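Local atomic coordinates of purine nucleosidase, (IunH-1) (Sulfolobus solfataricus, PDB entry 3T8J), a protein that belongs to the nucleoside hydrolase family and carries a bound sodium ion. Residues K66-N71 with W166-A171. Sequence-based numbering, arbitrary orientation.
Sequences KPLLKN and WVDPDA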
# COMPACT_ATOMS: atom_id res chain seq x y z
N LYS A 66 -13.13 -13.95 14.81
CA LYS A 66 -12.38 -12.78 14.40
C LYS A 66 -11.91 -13.01 12.94
O LYS A 66 -11.86 -14.16 12.48
CB LYS A 66 -11.20 -12.51 15.29
CG LYS A 66 -10.16 -13.54 15.34
CD LYS A 66 -9.12 -13.19 16.42
CE LYS A 66 -8.04 -14.26 16.53
NZ LYS A 66 -6.81 -13.64 17.08
N PRO A 67 -11.58 -11.91 12.23
CA PRO A 67 -11.09 -12.03 10.85
C PRO A 67 -9.77 -12.80 10.79
O PRO A 67 -9.06 -12.95 11.78
CB PRO A 67 -10.92 -10.58 10.41
CG PRO A 67 -11.80 -9.78 11.33
CD PRO A 67 -11.69 -10.50 12.63
N LEU A 68 -9.43 -13.29 9.60
CA LEU A 68 -8.17 -14.00 9.45
C LEU A 68 -6.97 -13.20 9.93
O LEU A 68 -6.10 -13.74 10.62
CB LEU A 68 -7.99 -14.41 7.99
CG LEU A 68 -9.04 -15.28 7.34
CD1 LEU A 68 -8.72 -15.49 5.83
CD2 LEU A 68 -9.18 -16.63 8.02
N LEU A 69 -6.90 -11.92 9.55
CA LEU A 69 -5.73 -11.05 9.78
C LEU A 69 -6.07 -9.70 10.44
O LEU A 69 -5.31 -9.20 11.30
CB LEU A 69 -5.04 -10.76 8.43
CG LEU A 69 -4.22 -11.86 7.80
CD1 LEU A 69 -4.54 -12.01 6.32
CD2 LEU A 69 -2.72 -11.65 8.04
N LYS A 70 -7.15 -9.09 10.02
CA LYS A 70 -7.39 -7.70 10.38
C LYS A 70 -8.18 -7.55 11.67
O LYS A 70 -8.86 -8.47 12.09
CB LYS A 70 -8.10 -7.00 9.25
CG LYS A 70 -7.13 -6.95 8.02
CD LYS A 70 -7.53 -6.08 6.95
CE LYS A 70 -6.44 -5.90 5.89
NZ LYS A 70 -5.70 -7.15 5.40
N ASN A 71 -8.07 -6.38 12.25
CA ASN A 71 -9.00 -6.01 13.31
C ASN A 71 -10.32 -5.60 12.68
O ASN A 71 -10.37 -5.23 11.49
CB ASN A 71 -8.40 -4.87 14.12
CG ASN A 71 -7.18 -5.33 14.94
OD1 ASN A 71 -7.15 -6.47 15.43
ND2 ASN A 71 -6.21 -4.46 15.08
N TRP A 166 -15.66 -5.58 4.23
CA TRP A 166 -14.70 -4.82 5.04
C TRP A 166 -14.22 -5.60 6.31
O TRP A 166 -13.05 -5.51 6.69
CB TRP A 166 -15.34 -3.48 5.46
CG TRP A 166 -14.47 -2.63 6.33
CD1 TRP A 166 -13.55 -1.68 5.94
CD2 TRP A 166 -14.43 -2.65 7.77
NE1 TRP A 166 -12.93 -1.13 7.04
CE2 TRP A 166 -13.45 -1.72 8.17
CE3 TRP A 166 -15.11 -3.38 8.75
CZ2 TRP A 166 -13.15 -1.49 9.51
CZ3 TRP A 166 -14.81 -3.15 10.07
CH2 TRP A 166 -13.83 -2.21 10.44
N VAL A 167 -15.12 -6.32 6.96
CA VAL A 167 -14.77 -7.04 8.23
C VAL A 167 -13.60 -7.99 8.00
O VAL A 167 -12.65 -8.03 8.78
CB VAL A 167 -15.98 -7.76 8.83
CG1 VAL A 167 -15.55 -8.83 9.86
CG2 VAL A 167 -16.96 -6.74 9.49
N ASP A 168 -13.67 -8.71 6.88
CA ASP A 168 -12.63 -9.69 6.54
C ASP A 168 -12.37 -9.68 5.04
O ASP A 168 -12.86 -10.54 4.31
CB ASP A 168 -12.92 -11.08 7.07
CG ASP A 168 -11.69 -11.98 7.06
OD1 ASP A 168 -10.68 -11.61 6.40
OD2 ASP A 168 -11.70 -13.06 7.69
N PRO A 169 -11.58 -8.69 4.59
CA PRO A 169 -11.37 -8.58 3.13
C PRO A 169 -10.42 -9.62 2.62
O PRO A 169 -10.43 -9.93 1.42
CB PRO A 169 -10.83 -7.16 2.97
CG PRO A 169 -10.15 -6.88 4.26
CD PRO A 169 -10.94 -7.59 5.34
N ASP A 170 -9.60 -10.18 3.51
CA ASP A 170 -8.72 -11.31 3.13
C ASP A 170 -9.56 -12.54 2.81
O ASP A 170 -9.38 -13.20 1.78
CB ASP A 170 -7.71 -11.52 4.25
CG ASP A 170 -6.88 -10.28 4.48
OD1 ASP A 170 -6.07 -9.95 3.60
OD2 ASP A 170 -7.11 -9.57 5.49
N ALA A 171 -10.49 -12.87 3.70
CA ALA A 171 -11.43 -13.95 3.44
C ALA A 171 -12.21 -13.71 2.14
O ALA A 171 -12.39 -14.64 1.34
CB ALA A 171 -12.42 -14.15 4.65
O HOH W 1 -8.53 -10.41 7.67
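Asp-168 and Asp-170, at the start of helix 169-177, tie down Leu-68 and Lys-70 in a buried, largely polar contact. The loop 66-71 follows strand 60-62 and here meets the junction of helices 163-167 and 169-177. Asp-168 is the N-cap of the second helix. Its CG lies anti to the backbone N (chi1 -164°), which sets the carboxylate between the first turn and the loop. Asp-168 OD1 accepts from Ala-171 N at 3.0 Å, the capping bond. Asp-168 OD2 takes Leu-68 N at 3.0 Å, from above the carboxylate plane, and also bonds Thr-125 at the start of helix 125-133.

Lys-70 runs extended past the Pro-169 ring, then bends at its last torsion (chi4 45°). This brings Lys-70 NZ to the syn side of Asp-170 OD2 in a 2.8 Å salt bridge. Asn-263 bonds both partners, its backbone O to Lys-70 NZ and its side-chain ND2 to Asp-170 OD1. Leu-69 CD1 lies against Asp-170 CG at 3.4 Å. One water accepts from Leu-69 N and donates to Asp-168 OD1 and Asp-170 OD2, so it joins both aspartates to the loop.

Apolar contacts add to the polar ones: Pro-67 CG rests 4.1 Å from Val-167 CG1, and Leu-68 CD1 reaches Ala-171. A second subunit packs on Leu-68, Leu-69 and Asp-170. The motif is an aspartate N-cap whose second carboxylate oxygen anchors a neighbouring loop.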